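Local coordinates for probable outer membrane protein (PDB 3DWO) that probably carries long-chain fatty acids or related hydrophobic compounds across the outer membrane, as a beta-barrel channel of the FadL family, at residues N209-A218 with F230-N238; A306-L317 with S328-L339. One frame throughout, in Å; residues are numbered along the deposited sequence.

Contact 1: residues N209-A218 with F230-N238; sequences NTSPGFFAGA and FAYHAKIRN. With C8E ((hydroxyethyloxy)tri(ethyloxy)octane), chain M.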
loop_
_atom_site.group_PDB
_atom_site.type_symbol
_atom_site.label_atom_id
_atom_site.label_comp_id
_atom_site.label_asym_id
_atom_site.label_seq_id
_atom_site.Cartn_x
_atom_site.Cartn_y
_atom_site.Cartn_z
ATOM N N ASN A 209 11.814 9.402 0.687
ATOM C CA ASN A 209 11.465 10.720 0.175
ATOM C C ASN A 209 10.373 11.405 0.984
ATOM O O ASN A 209 9.475 10.759 1.526
ATOM C CB ASN A 209 11.006 10.653 -1.287
ATOM C CG ASN A 209 10.765 12.038 -1.877
ATOM O OD1 ASN A 209 11.676 12.858 -1.929
ATOM N ND2 ASN A 209 9.535 12.305 -2.313
ATOM N N THR A 210 10.462 12.726 1.045
ATOM C CA THR A 210 9.485 13.545 1.745
ATOM C C THR A 210 9.012 14.594 0.745
ATOM O O THR A 210 9.830 15.295 0.145
ATOM C CB THR A 210 10.114 14.254 2.964
ATOM O OG1 THR A 210 10.597 13.270 3.887
ATOM C CG2 THR A 210 9.079 15.130 3.668
ATOM N N SER A 211 7.701 14.681 0.545
ATOM C CA SER A 211 7.137 15.654 -0.385
ATOM C C SER A 211 5.711 16.011 0.029
ATOM O O SER A 211 5.066 15.265 0.761
ATOM C CB SER A 211 7.153 15.104 -1.816
ATOM O OG SER A 211 6.300 13.985 -1.946
ATOM N N PRO A 212 5.201 17.158 -0.449
ATOM C CA PRO A 212 3.856 17.663 -0.153
ATOM C C PRO A 212 2.756 17.180 -1.081
ATOM O O PRO A 212 2.984 16.929 -2.265
ATOM C CB PRO A 212 4.013 19.182 -0.258
ATOM C CG PRO A 212 5.509 19.410 -0.524
ATOM C CD PRO A 212 5.962 18.168 -1.194
ATOM N N GLY A 213 1.552 17.082 -0.527
ATOM C CA GLY A 213 0.400 16.662 -1.294
ATOM C C GLY A 213 -0.786 17.545 -0.946
ATOM O O GLY A 213 -0.835 18.142 0.130
ATOM N N PHE A 214 -1.747 17.631 -1.852
ATOM C CA PHE A 214 -2.915 18.454 -1.609
ATOM C C PHE A 214 -4.209 17.680 -1.817
ATOM O O PHE A 214 -4.271 16.750 -2.620
ATOM C CB PHE A 214 -2.855 19.685 -2.514
ATOM C CG PHE A 214 -1.655 20.554 -2.250
ATOM C CD1 PHE A 214 -1.695 21.544 -1.270
ATOM C CD2 PHE A 214 -0.458 20.334 -2.929
ATOM C CE1 PHE A 214 -0.560 22.300 -0.965
ATOM C CE2 PHE A 214 0.685 21.083 -2.635
ATOM C CZ PHE A 214 0.633 22.068 -1.649
ATOM N N PHE A 215 -5.229 18.052 -1.057
ATOM C CA PHE A 215 -6.533 17.417 -1.154
ATOM C C PHE A 215 -7.611 18.444 -0.819
ATOM O O PHE A 215 -7.331 19.469 -0.189
ATOM C CB PHE A 215 -6.627 16.225 -0.200
ATOM C CG PHE A 215 -6.283 16.557 1.222
ATOM C CD1 PHE A 215 -4.957 16.601 1.638
ATOM C CD2 PHE A 215 -7.287 16.820 2.150
ATOM C CE1 PHE A 215 -4.636 16.898 2.959
ATOM C CE2 PHE A 215 -6.979 17.118 3.467
ATOM C CZ PHE A 215 -5.650 17.156 3.877
ATOM N N ALA A 216 -8.839 18.165 -1.244
ATOM C CA ALA A 216 -9.960 19.067 -1.004
ATOM C C ALA A 216 -11.259 18.279 -0.941
ATOM O O ALA A 216 -11.304 17.101 -1.300
ATOM C CB ALA A 216 -10.036 20.109 -2.117
ATOM N N GLY A 217 -12.319 18.931 -0.483
ATOM C CA GLY A 217 -13.595 18.258 -0.392
ATOM C C GLY A 217 -14.776 19.198 -0.291
ATOM O O GLY A 217 -14.628 20.402 -0.074
ATOM N N ALA A 218 -15.962 18.631 -0.449
ATOM C CA ALA A 218 -17.195 19.390 -0.372
ATOM C C ALA A 218 -18.248 18.510 0.278
ATOM O O ALA A 218 -18.265 17.297 0.073
ATOM C CB ALA A 218 -17.639 19.804 -1.767
ATOM N N PHE A 230 -18.080 14.732 -1.332
ATOM C CA PHE A 230 -17.175 14.452 -2.425
ATOM C C PHE A 230 -15.796 14.882 -1.958
ATOM O O PHE A 230 -15.606 16.018 -1.513
ATOM C CB PHE A 230 -17.546 15.238 -3.677
ATOM C CG PHE A 230 -16.646 14.954 -4.837
ATOM C CD1 PHE A 230 -16.750 13.755 -5.530
ATOM C CD2 PHE A 230 -15.648 15.854 -5.195
ATOM C CE1 PHE A 230 -15.872 13.451 -6.565
ATOM C CE2 PHE A 230 -14.762 15.560 -6.228
ATOM C CZ PHE A 230 -14.874 14.357 -6.914
ATOM N N ALA A 231 -14.836 13.972 -2.051
ATOM C CA ALA A 231 -13.481 14.272 -1.625
ATOM C C ALA A 231 -12.494 13.903 -2.714
ATOM O O ALA A 231 -12.641 12.881 -3.387
ATOM C CB ALA A 231 -13.155 13.511 -0.339
ATOM N N TYR A 232 -11.488 14.747 -2.893
ATOM C CA TYR A 232 -10.474 14.482 -3.891
ATOM C C TYR A 232 -9.076 14.651 -3.317
ATOM O O TYR A 232 -8.759 15.677 -2.707
ATOM C CB TYR A 232 -10.633 15.413 -5.090
ATOM C CG TYR A 232 -9.631 15.124 -6.182
ATOM C CD1 TYR A 232 -9.783 14.017 -7.016
ATOM C CD2 TYR A 232 -8.506 15.930 -6.357
ATOM C CE1 TYR A 232 -8.837 13.718 -7.999
ATOM C CE2 TYR A 232 -7.555 15.640 -7.336
ATOM C CZ TYR A 232 -7.731 14.532 -8.150
ATOM O OH TYR A 232 -6.801 14.236 -9.117
ATOM N N HIS A 233 -8.252 13.627 -3.506
ATOM C CA HIS A 233 -6.866 13.644 -3.056
ATOM C C HIS A 233 -6.017 13.570 -4.314
ATOM O O HIS A 233 -6.063 12.582 -5.048
ATOM C CB HIS A 233 -6.577 12.455 -2.132
ATOM C CG HIS A 233 -7.133 12.620 -0.752
ATOM N ND1 HIS A 233 -8.486 12.591 -0.485
ATOM C CD2 HIS A 233 -6.522 12.859 0.433
ATOM C CE1 HIS A 233 -8.684 12.805 0.804
ATOM N NE2 HIS A 233 -7.508 12.972 1.383
ATOM N N ALA A 234 -5.262 14.629 -4.574
ATOM C CA ALA A 234 -4.434 14.679 -5.766
ATOM C C ALA A 234 -3.249 13.732 -5.655
ATOM O O ALA A 234 -2.823 13.381 -4.556
ATOM C CB ALA A 234 -3.945 16.116 -6.007
ATOM N N LYS A 235 -2.730 13.312 -6.803
ATOM C CA LYS A 235 -1.574 12.429 -6.833
ATOM C C LYS A 235 -0.411 13.162 -6.184
ATOM O O LYS A 235 -0.266 14.377 -6.347
ATOM C CB LYS A 235 -1.204 12.073 -8.274
ATOM C CG LYS A 235 0.085 11.280 -8.391
ATOM C CD LYS A 235 0.260 10.723 -9.783
ATOM C CE LYS A 235 0.423 11.828 -10.804
ATOM N NZ LYS A 235 0.419 11.268 -12.177
ATOM N N ILE A 236 0.415 12.432 -5.447
ATOM C CA ILE A 236 1.555 13.047 -4.792
ATOM C C ILE A 236 2.848 12.616 -5.482
ATOM O O ILE A 236 3.236 11.441 -5.416
ATOM C CB ILE A 236 1.618 12.655 -3.292
ATOM C CG1 ILE A 236 0.297 13.013 -2.600
ATOM C CG2 ILE A 236 2.777 13.372 -2.612
ATOM C CD1 ILE A 236 0.272 12.692 -1.109
ATOM N N ARG A 237 3.491 13.566 -6.165
ATOM C CA ARG A 237 4.749 13.303 -6.851
ATOM C C ARG A 237 5.705 12.822 -5.771
ATOM O O ARG A 237 5.884 13.480 -4.742
ATOM C CB ARG A 237 5.268 14.577 -7.509
ATOM C CG ARG A 237 4.346 15.110 -8.590
ATOM C CD ARG A 237 4.982 15.005 -9.966
ATOM N NE ARG A 237 4.926 13.655 -10.520
ATOM C CZ ARG A 237 5.721 13.219 -11.493
ATOM N NH1 ARG A 237 6.639 14.026 -12.014
ATOM N NH2 ARG A 237 5.594 11.978 -11.952
ATOM N N ASN A 238 6.336 11.681 -6.017
ATOM C CA ASN A 238 7.186 11.083 -5.005
ATOM C C ASN A 238 8.374 10.317 -5.602
ATOM O O ASN A 238 8.276 9.128 -5.911
ATOM C CB ASN A 238 6.276 10.169 -4.168
ATOM C CG ASN A 238 6.923 9.673 -2.897
ATOM O OD1 ASN A 238 7.784 10.331 -2.309
ATOM N ND2 ASN A 238 6.484 8.505 -2.449
HETATM C C1 C8E M . 9.650 18.355 -3.324
HETATM C C2 C8E M . 9.468 17.892 -1.955
HETATM C C3 C8E M . 10.050 18.733 -0.931
HETATM C C4 C8E M . 9.419 18.373 0.327
HETATM C C5 C8E M . 9.514 19.531 1.255
HETATM C C6 C8E M . 8.188 19.934 1.665
HETATM C C7 C8E M . 8.129 21.260 1.084
HETATM C C8 C8E M . 7.228 22.079 1.924
HETATM O O9 C8E M . 5.823 22.234 1.789
HETATM C C10 C8E M . 5.306 22.784 0.580
HETATM C C11 C8E M . 3.818 22.797 0.760
HETATM O O12 C8E M . 3.394 23.916 1.567
HETATM O O HOH W 1 4.774 16.090 -3.968
HETATM O O HOH W 2 -2.757 14.364 -2.034
HETATM O O HOH W 3 -0.735 16.771 -4.604
#

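Contact 2: residues A306-L317 with S328-L339; sequences ATWTEWSSFQDL and SIPYTYRNTWTL. With C8E ((hydroxyethyloxy)tri(ethyloxy)octane), chain D; C8E ((hydroxyethyloxy)tri(ethyloxy)octane), chain I; C8E ((hydroxyethyloxy)tri(ethyloxy)octane), chain K.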
loop_
_atom_site.group_PDB
_atom_site.type_symbol
_atom_site.label_atom_id
_atom_site.label_comp_id
_atom_site.label_asym_id
_atom_site.label_seq_id
_atom_site.Cartn_x
_atom_site.Cartn_y
_atom_site.Cartn_z
ATOM N N ALA A 306 -18.156 5.137 -2.367
ATOM C CA ALA A 306 -17.551 4.676 -3.614
ATOM C C ALA A 306 -16.273 5.458 -3.847
ATOM O O ALA A 306 -16.307 6.681 -3.999
ATOM C CB ALA A 306 -18.505 4.887 -4.779
ATOM N N THR A 307 -15.141 4.761 -3.868
ATOM C CA THR A 307 -13.870 5.435 -4.093
ATOM C C THR A 307 -13.206 4.975 -5.382
ATOM O O THR A 307 -13.008 3.779 -5.603
ATOM C CB THR A 307 -12.895 5.214 -2.911
ATOM O OG1 THR A 307 -13.437 5.808 -1.728
ATOM C CG2 THR A 307 -11.540 5.842 -3.205
ATOM N N TRP A 308 -12.880 5.942 -6.233
ATOM C CA TRP A 308 -12.219 5.676 -7.503
ATOM C C TRP A 308 -10.760 6.050 -7.330
ATOM O O TRP A 308 -10.438 7.216 -7.114
ATOM C CB TRP A 308 -12.826 6.535 -8.613
ATOM C CG TRP A 308 -12.114 6.427 -9.934
ATOM C CD1 TRP A 308 -12.218 5.414 -10.848
ATOM C CD2 TRP A 308 -11.205 7.381 -10.494
ATOM N NE1 TRP A 308 -11.433 5.684 -11.946
ATOM C CE2 TRP A 308 -10.800 6.884 -11.754
ATOM C CE3 TRP A 308 -10.693 8.609 -10.053
ATOM C CZ2 TRP A 308 -9.906 7.577 -12.583
ATOM C CZ3 TRP A 308 -9.803 9.300 -10.879
ATOM C CH2 TRP A 308 -9.420 8.778 -12.130
ATOM N N THR A 309 -9.873 5.068 -7.415
ATOM C CA THR A 309 -8.456 5.349 -7.258
ATOM C C THR A 309 -7.767 5.306 -8.612
ATOM O O THR A 309 -7.890 4.324 -9.348
ATOM C CB THR A 309 -7.812 4.341 -6.304
ATOM O OG1 THR A 309 -8.531 4.359 -5.067
ATOM C CG2 THR A 309 -6.356 4.707 -6.033
ATOM N N GLU A 310 -7.051 6.378 -8.939
ATOM C CA GLU A 310 -6.358 6.474 -10.218
ATOM C C GLU A 310 -5.010 5.755 -10.183
ATOM O O GLU A 310 -3.954 6.360 -10.366
ATOM C CB GLU A 310 -6.177 7.949 -10.596
ATOM C CG GLU A 310 -5.713 8.168 -12.030
ATOM C CD GLU A 310 -5.771 9.630 -12.450
ATOM O OE1 GLU A 310 -5.325 10.503 -11.672
ATOM O OE2 GLU A 310 -6.254 9.901 -13.568
ATOM N N TRP A 311 -5.064 4.454 -9.938
ATOM C CA TRP A 311 -3.872 3.628 -9.867
ATOM C C TRP A 311 -3.167 3.547 -11.211
ATOM O O TRP A 311 -2.041 3.064 -11.301
ATOM C CB TRP A 311 -4.239 2.211 -9.416
ATOM C CG TRP A 311 -4.130 1.973 -7.948
ATOM C CD1 TRP A 311 -5.147 1.672 -7.086
ATOM C CD2 TRP A 311 -2.922 1.925 -7.177
ATOM N NE1 TRP A 311 -4.644 1.431 -5.824
ATOM C CE2 TRP A 311 -3.284 1.579 -5.853
ATOM C CE3 TRP A 311 -1.569 2.138 -7.477
ATOM C CZ2 TRP A 311 -2.340 1.438 -4.831
ATOM C CZ3 TRP A 311 -0.627 2.000 -6.460
ATOM C CH2 TRP A 311 -1.020 1.651 -5.149
ATOM N N SER A 312 -3.834 4.018 -12.255
ATOM C CA SER A 312 -3.271 3.975 -13.592
ATOM C C SER A 312 -1.959 4.749 -13.719
ATOM O O SER A 312 -1.213 4.560 -14.685
ATOM C CB SER A 312 -4.282 4.518 -14.599
ATOM O OG SER A 312 -3.844 4.236 -15.912
ATOM N N SER A 313 -1.674 5.623 -12.753
ATOM C CA SER A 313 -0.436 6.385 -12.796
ATOM C C SER A 313 0.756 5.465 -12.522
ATOM O O SER A 313 1.887 5.788 -12.880
ATOM C CB SER A 313 -0.467 7.540 -11.783
ATOM O OG SER A 313 -0.448 7.071 -10.448
ATOM N N PHE A 314 0.513 4.321 -11.887
ATOM C CA PHE A 314 1.599 3.383 -11.621
ATOM C C PHE A 314 1.782 2.495 -12.850
ATOM O O PHE A 314 1.281 1.371 -12.909
ATOM C CB PHE A 314 1.299 2.517 -10.395
ATOM C CG PHE A 314 2.465 1.672 -9.963
ATOM C CD1 PHE A 314 3.668 2.272 -9.584
ATOM C CD2 PHE A 314 2.374 0.283 -9.950
ATOM C CE1 PHE A 314 4.761 1.502 -9.199
ATOM C CE2 PHE A 314 3.467 -0.503 -9.564
ATOM C CZ PHE A 314 4.660 0.106 -9.188
ATOM N N GLN A 315 2.498 3.024 -13.835
ATOM C CA GLN A 315 2.753 2.327 -15.085
ATOM C C GLN A 315 3.971 1.423 -15.008
ATOM O O GLN A 315 4.000 0.354 -15.620
ATOM C CB GLN A 315 2.938 3.349 -16.212
ATOM C CG GLN A 315 1.636 3.994 -16.675
ATOM C CD GLN A 315 0.725 2.982 -17.359
ATOM O OE1 GLN A 315 1.155 2.275 -18.266
ATOM N NE2 GLN A 315 -0.530 2.909 -16.927
ATOM N N ASP A 316 4.982 1.845 -14.258
ATOM C CA ASP A 316 6.194 1.046 -14.132
ATOM C C ASP A 316 7.022 1.410 -12.905
ATOM O O ASP A 316 6.814 2.455 -12.285
ATOM C CB ASP A 316 7.053 1.229 -15.376
ATOM C CG ASP A 316 7.544 2.652 -15.529
ATOM O OD1 ASP A 316 6.713 3.585 -15.449
ATOM O OD2 ASP A 316 8.760 2.845 -15.730
ATOM N N LEU A 317 7.958 0.533 -12.560
ATOM C CA LEU A 317 8.854 0.768 -11.435
ATOM C C LEU A 317 10.210 0.846 -12.107
ATOM O O LEU A 317 10.706 -0.152 -12.631
ATOM C CB LEU A 317 8.841 -0.411 -10.455
ATOM C CG LEU A 317 8.777 -0.130 -8.944
ATOM C CD1 LEU A 317 9.362 -1.322 -8.201
ATOM C CD2 LEU A 317 9.534 1.131 -8.581
ATOM N N SER A 328 13.872 -1.114 -15.845
ATOM C CA SER A 328 12.511 -0.598 -15.781
ATOM C C SER A 328 11.552 -1.789 -15.845
ATOM O O SER A 328 11.594 -2.579 -16.782
ATOM C CB SER A 328 12.247 0.354 -16.947
ATOM O OG SER A 328 11.003 1.011 -16.780
ATOM N N ILE A 329 10.698 -1.913 -14.839
ATOM C CA ILE A 329 9.744 -3.013 -14.765
ATOM C C ILE A 329 8.310 -2.509 -14.957
ATOM O O ILE A 329 7.794 -1.733 -14.152
ATOM C CB ILE A 329 9.863 -3.730 -13.396
ATOM C CG1 ILE A 329 11.305 -4.195 -13.194
ATOM C CG2 ILE A 329 8.908 -4.926 -13.333
ATOM C CD1 ILE A 329 11.584 -4.773 -11.819
ATOM N N PRO A 330 7.650 -2.942 -16.038
ATOM C CA PRO A 330 6.273 -2.497 -16.277
ATOM C C PRO A 330 5.279 -3.157 -15.333
ATOM O O PRO A 330 5.402 -4.332 -15.007
ATOM C CB PRO A 330 6.028 -2.892 -17.731
ATOM C CG PRO A 330 7.415 -2.936 -18.327
ATOM C CD PRO A 330 8.197 -3.606 -17.231
ATOM N N TYR A 331 4.294 -2.393 -14.886
ATOM C CA TYR A 331 3.278 -2.924 -14.000
ATOM C C TYR A 331 1.897 -2.574 -14.525
ATOM O O TYR A 331 0.944 -3.319 -14.313
ATOM C CB TYR A 331 3.481 -2.391 -12.581
ATOM C CG TYR A 331 4.546 -3.154 -11.823
ATOM C CD1 TYR A 331 4.386 -4.512 -11.541
ATOM C CD2 TYR A 331 5.721 -2.527 -11.402
ATOM C CE1 TYR A 331 5.368 -5.231 -10.856
ATOM C CE2 TYR A 331 6.714 -3.237 -10.716
ATOM C CZ TYR A 331 6.531 -4.586 -10.444
ATOM O OH TYR A 331 7.498 -5.287 -9.748
ATOM N N THR A 332 1.808 -1.444 -15.222
ATOM C CA THR A 332 0.561 -0.968 -15.820
ATOM C C THR A 332 -0.703 -1.226 -14.998
ATOM O O THR A 332 -1.641 -1.867 -15.467
ATOM C CB THR A 332 0.359 -1.586 -17.221
ATOM O OG1 THR A 332 0.474 -3.010 -17.134
ATOM C CG2 THR A 332 1.415 -1.066 -18.190
ATOM N N TYR A 333 -0.720 -0.723 -13.769
ATOM C CA TYR A 333 -1.876 -0.870 -12.889
ATOM C C TYR A 333 -3.108 -0.239 -13.529
ATOM O O TYR A 333 -2.994 0.690 -14.324
ATOM C CB TYR A 333 -1.609 -0.169 -11.557
ATOM C CG TYR A 333 -0.890 -1.002 -10.523
ATOM C CD1 TYR A 333 -0.091 -2.088 -10.888
ATOM C CD2 TYR A 333 -0.997 -0.690 -9.173
ATOM C CE1 TYR A 333 0.580 -2.845 -9.920
ATOM C CE2 TYR A 333 -0.333 -1.431 -8.203
ATOM C CZ TYR A 333 0.449 -2.507 -8.579
ATOM O OH TYR A 333 1.072 -3.248 -7.599
ATOM N N ARG A 334 -4.282 -0.739 -13.162
ATOM C CA ARG A 334 -5.540 -0.215 -13.682
ATOM C C ARG A 334 -6.228 0.630 -12.612
ATOM O O ARG A 334 -6.027 0.415 -11.413
ATOM C CB ARG A 334 -6.478 -1.370 -14.078
ATOM C CG ARG A 334 -6.816 -2.300 -12.920
ATOM C CD ARG A 334 -7.965 -3.276 -13.212
ATOM N NE ARG A 334 -8.289 -4.077 -12.023
ATOM C CZ ARG A 334 -9.302 -4.938 -11.937
ATOM N NH1 ARG A 334 -10.116 -5.127 -12.971
ATOM N NH2 ARG A 334 -9.507 -5.611 -10.810
ATOM N N ASN A 335 -7.035 1.596 -13.044
ATOM C CA ASN A 335 -7.773 2.418 -12.095
ATOM C C ASN A 335 -8.701 1.464 -11.361
ATOM O O ASN A 335 -9.061 0.412 -11.895
ATOM C CB ASN A 335 -8.574 3.498 -12.810
ATOM C CG ASN A 335 -7.692 4.569 -13.398
ATOM O OD1 ASN A 335 -6.581 4.802 -12.916
ATOM N ND2 ASN A 335 -8.183 5.242 -14.430
ATOM N N THR A 336 -9.114 1.832 -10.157
ATOM C CA THR A 336 -9.941 0.930 -9.379
ATOM C C THR A 336 -11.133 1.559 -8.652
ATOM O O THR A 336 -11.216 2.779 -8.497
ATOM C CB THR A 336 -9.058 0.221 -8.348
ATOM O OG1 THR A 336 -9.767 -0.888 -7.791
ATOM C CG2 THR A 336 -8.682 1.180 -7.238
ATOM N N TRP A 337 -12.053 0.703 -8.214
ATOM C CA TRP A 337 -13.239 1.129 -7.479
ATOM C C TRP A 337 -13.305 0.349 -6.179
ATOM O O TRP A 337 -12.867 -0.796 -6.109
ATOM C CB TRP A 337 -14.531 0.846 -8.265
ATOM C CG TRP A 337 -14.847 1.823 -9.358
ATOM C CD1 TRP A 337 -14.599 1.671 -10.692
ATOM C CD2 TRP A 337 -15.458 3.109 -9.208
ATOM N NE1 TRP A 337 -15.017 2.784 -11.384
ATOM C CE2 TRP A 337 -15.548 3.682 -10.495
ATOM C CE3 TRP A 337 -15.938 3.834 -8.108
ATOM C CZ2 TRP A 337 -16.097 4.948 -10.715
ATOM C CZ3 TRP A 337 -16.481 5.092 -8.324
ATOM C CH2 TRP A 337 -16.557 5.637 -9.620
ATOM N N THR A 338 -13.853 0.978 -5.149
ATOM C CA THR A 338 -14.022 0.330 -3.863
ATOM C C THR A 338 -15.370 0.812 -3.326
ATOM O O THR A 338 -15.574 2.002 -3.083
ATOM C CB THR A 338 -12.838 0.661 -2.895
ATOM O OG1 THR A 338 -13.163 0.250 -1.558
ATOM C CG2 THR A 338 -12.521 2.123 -2.918
ATOM N N LEU A 339 -16.304 -0.124 -3.186
ATOM C CA LEU A 339 -17.641 0.195 -2.711
ATOM C C LEU A 339 -17.859 -0.395 -1.327
ATOM O O LEU A 339 -17.487 -1.537 -1.061
ATOM C CB LEU A 339 -18.684 -0.360 -3.683
ATOM C CG LEU A 339 -18.378 -0.158 -5.169
ATOM C CD1 LEU A 339 -19.403 -0.906 -6.008
ATOM C CD2 LEU A 339 -18.380 1.321 -5.503
HETATM C C1 C8E D . 2.160 -6.082 -8.619
HETATM C C2 C8E D . 3.460 -5.748 -8.049
HETATM C C3 C8E D . 3.769 -4.325 -7.987
HETATM C C4 C8E D . 5.045 -4.195 -7.306
HETATM C C5 C8E D . 5.168 -2.814 -6.777
HETATM C C6 C8E D . 6.168 -2.766 -5.726
HETATM C C7 C8E D . 6.499 -1.352 -5.759
HETATM C C8 C8E D . 6.695 -0.865 -4.373
HETATM O O9 C8E D . 7.795 -0.113 -3.879
HETATM C C10 C8E D . 9.092 -0.672 -3.951
HETATM C C11 C8E D . 10.009 0.357 -3.367
HETATM O O12 C8E D . 10.598 1.159 -4.405
HETATM C C13 C8E D . 12.038 1.003 -4.592
HETATM C C14 C8E D . 12.744 -0.098 -5.446
HETATM O O15 C8E D . 13.759 -0.014 -6.491
HETATM C C16 C8E D . 13.177 0.103 -7.805
HETATM C C17 C8E D . 12.921 -1.239 -8.519
HETATM O O18 C8E D . 13.529 -2.483 -8.112
HETATM C C19 C8E D . 14.796 -2.749 -8.771
HETATM C C20 C8E D . 15.076 -4.056 -9.602
HETATM O O21 C8E D . 15.696 -5.176 -8.953
HETATM C C2 C8E I . -14.182 7.155 -14.559
HETATM C C3 C8E I . -13.630 8.235 -13.740
HETATM C C4 C8E I . -14.708 8.735 -12.904
HETATM C C5 C8E I . -14.172 9.061 -11.558
HETATM C C6 C8E I . -15.123 9.867 -10.814
HETATM C C7 C8E I . -15.288 9.022 -9.643
HETATM C C8 C8E I . -15.844 9.820 -8.535
HETATM O O9 C8E I . -16.316 9.321 -7.297
HETATM C C1 C8E K . -17.430 -2.815 -10.743
HETATM C C2 C8E K . -17.938 -1.602 -10.115
HETATM C C3 C8E K . -18.371 -0.565 -11.052
HETATM C C4 C8E K . -18.229 0.709 -10.372
HETATM C C5 C8E K . -19.465 1.508 -10.563
HETATM C C6 C8E K . -19.898 2.070 -9.294
HETATM C C7 C8E K . -20.108 3.452 -9.688
HETATM C C8 C8E K . -20.455 4.239 -8.492
HETATM O O HOH W 4 -15.495 3.477 -0.690
HETATM O O HOH W 5 -7.107 7.732 -15.402
#

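Contact 1: residues N209-A218 with F230-N238
Phe215 and His233 face each other across a non-hydrogen-bonded antiparallel pair, and their side chains run the same way from the sheet. CB of Phe215 lies over one face of the imidazole, 3.4 Å from His233 CD2, a CH-pi contact. CG of Phe215 stands between the backbone N and the carbonyl carbon (chi1 53°), which sets the ring alongside the imidazole: the planes are only 6° apart, yet the centroids are 5.0 Å apart and the rings barely overlap. This is the tight part of the contact. Here the strands form a regular ladder, with Ala216 paired to Tyr232 and Ala218 to Phe230 by two backbone bonds each; Tyr232 N to Ala216 O measures 2.8 Å.

Beyond Ala234, whose N still reaches Phe214 O at 3.0 Å, residues 235-238 leave the ladder and the packing loosens. Three waters bridge the widening seam, linking Pro212 O to Arg237 O, Phe214 O to Ala234 O, and Phe214 N to Lys235 O. In this seam Ile236 lays CG1 3.9 Å from Gly213 CA and turns CG2 toward Pro212 O and Ser211 OG. Side chains then close the far end: Ser211 OG donates to Arg237 O over 2.9 Å, and Asn209 ND2 donates to Asn238 OD1 over 2.6 Å, nearly straight at 171°. On the outer surface, a detergent tail runs along Pro212, its C6 lying 3.5 Å from Pro212 CG.

The pair is a hairpin in the wall of a FadL-type barrel. Strand 158-177 hydrogen-bonds to the other edge of 209-218, while strand 287-295 packs beside Phe230 and Tyr232. Phe31, on helix 29-32, meets both Phe215 and His233 edge-to-face, and Arg237 forms a salt bridge with Asp283.

Contact 2: residues A306-L317 with S328-L339
Tyr333 packs against Phe314 and Trp311 through CB and its ring, while its hydroxyl reaches a bound detergent. Tyr333 CB starts 3.3 Å from Trp311 O. With CG anti to the carbonyl carbon (chi1 -86°), the ring then meets the edge of Phe314, whose CD2 sits over the ring centre, 3.5 Å from Tyr333 CD1 and close to CG, CE1, CE2 and CZ; the planes stand 72° apart. At the ring's edge, Tyr333 CD2 lies 3.3 Å from Trp311 CE3, which CE2 also approaches: an offset edge-to-face pair at 61°, tyrosine edge toward indole face. OH ends against the detergent tail near C1 and C3. That chain continues over one face of Tyr331, whose OH bonds to Asp370, and past Leu317, so these residues line a largely apolar detergent site, consistent with a channel for hydrophobic compounds.

The cluster packs beside a break between two antiparallel ladders, barrel strands 300-309/336-346 and hairpin 316-321/324-330, with the register shifted by one. A 3-10 turn at 311-313 occupies the break. Gln315 O accepts Tyr331 N and Thr332 N, both at 2.9 Å, from one face of its carbonyl plane.

Thr309 CB lies 3.4 Å from Thr336 CG2, an unusually tight carbon pair. On the other sheet face, Trp308 CB sits 3.9 Å from the centroid of the Trp337 six-membered ring; another detergent covers the opposite indole face.

Both contacts join antiparallel strands of one family fold, with centres about 16 Å apart. In contact 1 Phe215, His233 and Ile236 are buried while Phe214, Ala216 and Phe230 lie on the surface; in contact 2 the Trp311, Phe314, Tyr331 and Tyr333 cluster is buried and Gln315, Pro330 and Arg334 are exposed. Contact 1's ladder gives way to a water-bridged, polar seam; contact 2, burying 1138 Å² against 574 Å², lines its break with aromatic rings instead. Strand 287-295 pairs with both strand 226-248 of contact 1 and strand 300-309 of contact 2. They touch directly where Lys235 CD lies 3.8 Å from Ser313 OG. Detergent borders both.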